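Local coordinates for acetate kinase (Entamoeba histolytica, PDB 4H0O), which probably interconverts acetate and acetyl phosphate by magnesium-dependent phosphoryl transfer, as a member of the ASKHA superfamily with a pyrophosphate-dependent acetate kinase activity, at residues M241-G246 with G274-S279; H96-G101 with K117-C122. All blocks are in the same frame, centred on the assembly; numbering follows the deposited sequence.

Contact 1 (M241-G246 with G274-S279); sequences MSTRCG and GLLGVS
Leu275 and Met241 meet through a backbone hydrogen bond. Leu275 N donates to Met241 O at 2.7 Å, with an N-H...O angle of 169°. One residue on, Leu276 N donates to Ser242 O at 3.0 Å. Two successive amides in the first turn of helix 274-279 are therefore taken up by two successive carbonyls of the loop.

The side chain of Leu275 continues the contact. Leu275 CB lies 3.6 Å from both Met241 O and Ser242 O. Leu275 CG is anti to the carbonyl carbon (chi1 -68°), which brings it to 3.4 Å from Met241 O. At the tip, Leu275 CD1 reaches Ser242 CA at 4.1 Å. Beyond the loop, Leu275 packs on Met285, Ile288 and Tyr309. Leu276 CD2 lies alongside Thr243 CG2 at 4.0 Å, the two side chains pointing the same way.

The hydroxyls of the loop are held elsewhere. Ser242 OG bonds to the carbonyls of Thr213 and Gly214, and Thr243 OG1 to that of Asn270. The CB of Arg244, a residue predicted to stabilise the transition state, points away from the helix. Arg244 NH1 makes a weak bond to Met241 SD at 3.5 Å.

The partial positive charge expected at the start of a helix would add to the two backbone bonds. They hold the backbone at Met241 and Ser242, shortly before Arg244.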
# COMPACT_ATOMS: atom_id res chain seq x y z
N MET B 241 6.01 -2.56 10.62
CA MET B 241 5.90 -2.42 12.07
C MET B 241 6.97 -3.19 12.83
O MET B 241 7.91 -3.73 12.23
CB MET B 241 4.50 -2.82 12.56
CG MET B 241 3.35 -2.23 11.74
SD MET B 241 1.72 -2.62 12.42
CE MET B 241 0.67 -2.35 10.99
N SER B 242 6.83 -3.25 14.15
CA SER B 242 7.79 -3.95 15.00
C SER B 242 7.92 -5.43 14.62
O SER B 242 9.03 -5.93 14.45
CB SER B 242 7.39 -3.82 16.47
OG SER B 242 6.05 -4.22 16.67
N THR B 243 6.78 -6.11 14.47
CA THR B 243 6.77 -7.52 14.11
C THR B 243 5.79 -7.84 12.98
O THR B 243 5.57 -9.02 12.67
CB THR B 243 6.42 -8.43 15.31
OG1 THR B 243 5.08 -8.17 15.74
CG2 THR B 243 7.38 -8.19 16.47
N ARG B 244 5.19 -6.81 12.40
CA ARG B 244 4.21 -7.00 11.33
C ARG B 244 4.81 -6.63 9.98
O ARG B 244 5.75 -5.84 9.90
CB ARG B 244 2.96 -6.17 11.60
CG ARG B 244 2.08 -6.72 12.71
CD ARG B 244 1.07 -5.68 13.18
NE ARG B 244 0.51 -6.02 14.48
CZ ARG B 244 -0.16 -5.17 15.25
NH1 ARG B 244 -0.35 -3.92 14.86
NH2 ARG B 244 -0.65 -5.57 16.42
N CYS B 245 4.26 -7.20 8.91
CA CYS B 245 4.76 -6.92 7.57
C CYS B 245 4.25 -5.60 6.99
O CYS B 245 4.96 -4.94 6.23
CB CYS B 245 4.40 -8.06 6.63
SG CYS B 245 2.63 -8.35 6.46
N GLY B 246 3.02 -5.22 7.33
CA GLY B 246 2.40 -4.07 6.70
C GLY B 246 1.93 -4.44 5.30
O GLY B 246 1.82 -5.62 4.98
N GLY B 274 8.13 -7.49 9.80
CA GLY B 274 8.47 -6.11 10.08
C GLY B 274 9.92 -5.91 10.47
O GLY B 274 10.81 -6.55 9.92
N LEU B 275 10.15 -5.01 11.42
CA LEU B 275 11.50 -4.70 11.89
C LEU B 275 12.23 -5.96 12.37
O LEU B 275 13.41 -6.14 12.09
CB LEU B 275 11.44 -3.66 13.01
CG LEU B 275 11.00 -2.25 12.60
CD1 LEU B 275 10.80 -1.37 13.82
CD2 LEU B 275 12.02 -1.63 11.66
N LEU B 276 11.52 -6.82 13.09
CA LEU B 276 12.11 -8.05 13.62
C LEU B 276 12.57 -8.98 12.50
O LEU B 276 13.70 -9.47 12.52
CB LEU B 276 11.12 -8.78 14.53
CG LEU B 276 11.57 -10.12 15.12
CD1 LEU B 276 12.84 -9.95 15.94
CD2 LEU B 276 10.47 -10.75 15.96
N GLY B 277 11.70 -9.19 11.52
CA GLY B 277 11.98 -10.12 10.44
C GLY B 277 13.09 -9.72 9.48
O GLY B 277 13.80 -10.59 8.97
N VAL B 278 13.24 -8.43 9.23
CA VAL B 278 14.25 -7.96 8.28
C VAL B 278 15.62 -7.75 8.95
O VAL B 278 16.65 -8.14 8.40
CB VAL B 278 13.83 -6.65 7.59
CG1 VAL B 278 14.86 -6.23 6.55
CG2 VAL B 278 12.46 -6.82 6.95
N SER B 279 15.61 -7.13 10.13
CA SER B 279 16.85 -6.88 10.86
C SER B 279 17.48 -8.18 11.36
O SER B 279 18.71 -8.27 11.47
CB SER B 279 16.60 -5.96 12.06
OG SER B 279 15.94 -6.65 13.11

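Contact 2 (H96-G101 with K117-C122); sequences HRFVHG and KELKEC
The end of strand 93-98, in the sheet that also holds strands 16-21 and 148-153, packs here against the last turn of helix 113-120 and the residues after it. The main element is a CH-pi contact. Leu119 CD2 sits over the centre of one face of the Phe98 ring, 3.6 Å from the centroid and 11° off the ring normal. With chi1 at -151°, roughly opposite the backbone N, the Phe98 ring extends from the strand toward Leu119. Phe98 and Leu119 pass alongside one another, running in opposite senses.

Cys122 comes to the ring at its edge, in plane, with Cys122 CB 3.8 Å from Phe98 CE2. The same CB of Cys122 lies 3.5 Å from His100 O, and Cys122 SG is 3.2 Å from Gly101 O. No hydrogen bond links the two segments directly. Asn130 ND2 bridges them instead, donating to both His100 O and Cys122 O. On the sheet side, the backbone of Phe98 bonds to Ala152 and Asp154.

Phe98 follows the predicted substrate-binding Arg97. Strands 36-44, 26-31, 16-21, 93-98 and 148-153 lie side by side in the 3-2-1-4-5 order of the ribonuclease H-like fold, with 93-98 as its fourth strand.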
# COMPACT_ATOMS: atom_id res chain seq x y z
N HIS B 96 -12.89 2.77 30.39
CA HIS B 96 -12.41 1.50 29.86
C HIS B 96 -11.95 1.66 28.41
O HIS B 96 -12.36 2.60 27.73
CB HIS B 96 -13.50 0.44 29.93
CG HIS B 96 -14.00 0.17 31.31
ND1 HIS B 96 -13.46 -0.79 32.14
CD2 HIS B 96 -15.03 0.73 32.01
CE1 HIS B 96 -14.11 -0.80 33.28
NE2 HIS B 96 -15.07 0.11 33.23
N ARG B 97 -11.12 0.74 27.95
CA ARG B 97 -10.60 0.81 26.59
C ARG B 97 -10.93 -0.47 25.81
O ARG B 97 -10.57 -1.57 26.23
CB ARG B 97 -9.09 1.03 26.63
CG ARG B 97 -8.43 1.15 25.27
CD ARG B 97 -6.96 1.53 25.41
NE ARG B 97 -6.34 1.81 24.12
CZ ARG B 97 -5.66 0.92 23.40
NH1 ARG B 97 -5.51 -0.32 23.85
NH2 ARG B 97 -5.14 1.26 22.23
N PHE B 98 -11.62 -0.31 24.68
CA PHE B 98 -12.01 -1.43 23.84
C PHE B 98 -11.36 -1.27 22.47
O PHE B 98 -11.55 -0.25 21.80
CB PHE B 98 -13.53 -1.45 23.69
CG PHE B 98 -14.12 -2.82 23.49
CD1 PHE B 98 -14.22 -3.71 24.55
CD2 PHE B 98 -14.61 -3.20 22.25
CE1 PHE B 98 -14.79 -4.97 24.37
CE2 PHE B 98 -15.18 -4.44 22.06
CZ PHE B 98 -15.26 -5.33 23.12
N VAL B 99 -10.59 -2.27 22.05
CA VAL B 99 -9.80 -2.18 20.83
C VAL B 99 -10.63 -2.09 19.56
O VAL B 99 -10.44 -1.19 18.74
CB VAL B 99 -8.81 -3.36 20.72
CG1 VAL B 99 -8.22 -3.43 19.32
CG2 VAL B 99 -7.70 -3.23 21.74
N HIS B 100 -11.57 -3.02 19.39
CA HIS B 100 -12.29 -3.14 18.12
C HIS B 100 -13.81 -3.17 18.33
O HIS B 100 -14.35 -4.16 18.82
CB HIS B 100 -11.83 -4.40 17.39
CG HIS B 100 -12.18 -4.44 15.94
ND1 HIS B 100 -13.13 -3.60 15.37
CD2 HIS B 100 -11.72 -5.21 14.93
CE1 HIS B 100 -13.22 -3.85 14.09
NE2 HIS B 100 -12.38 -4.83 13.78
N GLY B 101 -14.48 -2.08 17.94
CA GLY B 101 -15.91 -1.95 18.16
C GLY B 101 -16.78 -2.35 16.97
O GLY B 101 -18.01 -2.28 17.04
N LYS B 117 -24.41 -5.28 25.32
CA LYS B 117 -24.86 -6.28 24.36
C LYS B 117 -24.08 -6.18 23.05
O LYS B 117 -23.70 -7.20 22.46
CB LYS B 117 -26.36 -6.12 24.10
CG LYS B 117 -26.91 -6.92 22.93
CD LYS B 117 -28.15 -6.25 22.36
CE LYS B 117 -27.89 -4.77 22.07
NZ LYS B 117 -29.08 -4.06 21.52
N GLU B 118 -23.83 -4.96 22.60
CA GLU B 118 -23.11 -4.73 21.36
C GLU B 118 -21.61 -5.01 21.49
O GLU B 118 -20.97 -5.48 20.55
CB GLU B 118 -23.34 -3.30 20.84
CG GLU B 118 -24.76 -3.03 20.36
CD GLU B 118 -25.11 -3.78 19.07
OE1 GLU B 118 -24.18 -4.26 18.39
OE2 GLU B 118 -26.31 -3.88 18.75
N LEU B 119 -21.05 -4.71 22.67
CA LEU B 119 -19.65 -5.02 22.95
C LEU B 119 -19.42 -6.53 22.93
O LEU B 119 -18.38 -7.01 22.46
CB LEU B 119 -19.24 -4.45 24.31
CG LEU B 119 -19.06 -2.93 24.42
CD1 LEU B 119 -18.85 -2.50 25.87
CD2 LEU B 119 -17.90 -2.46 23.56
N LYS B 120 -20.40 -7.28 23.43
CA LYS B 120 -20.34 -8.74 23.49
C LYS B 120 -20.20 -9.36 22.10
O LYS B 120 -19.51 -10.36 21.92
CB LYS B 120 -21.59 -9.28 24.19
CG LYS B 120 -21.65 -10.79 24.31
CD LYS B 120 -20.60 -11.32 25.28
CE LYS B 120 -20.86 -12.79 25.61
NZ LYS B 120 -20.92 -13.65 24.39
N GLU B 121 -20.86 -8.75 21.11
CA GLU B 121 -20.84 -9.28 19.75
C GLU B 121 -19.52 -8.97 19.03
O GLU B 121 -19.24 -9.54 17.97
CB GLU B 121 -22.02 -8.72 18.94
CG GLU B 121 -23.38 -8.93 19.61
CD GLU B 121 -23.71 -10.39 19.84
OE1 GLU B 121 -23.59 -11.20 18.90
OE2 GLU B 121 -24.10 -10.74 20.98
N CYS B 122 -18.72 -8.10 19.63
CA CYS B 122 -17.44 -7.69 19.05
C CYS B 122 -16.27 -8.54 19.55
O CYS B 122 -15.13 -8.32 19.15
CB CYS B 122 -17.16 -6.22 19.35
SG CYS B 122 -18.30 -5.06 18.59

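Overall arrangement
Both contacts are buried, and they share no helix or strand. Contact 2 joins strand 93-98, in one sheet of the chain, to helix 113-120. Contact 1 joins a loop following strand 225-229, at the edge of the other sheet, to helix 274-279. Their centres are 28 Å apart, and their nearest atoms about 8 Å, without touching. The chemistry differs accordingly. Contact 1 centres on two backbone hydrogen bonds, and the second subunit also reaches it. Contact 2 is mainly apolar and made by side chains within one chain. Each has a predicted site residue in one segment: Arg244, a transition-state stabiliser, in 241-246, and Arg97, a substrate binder, in 96-101.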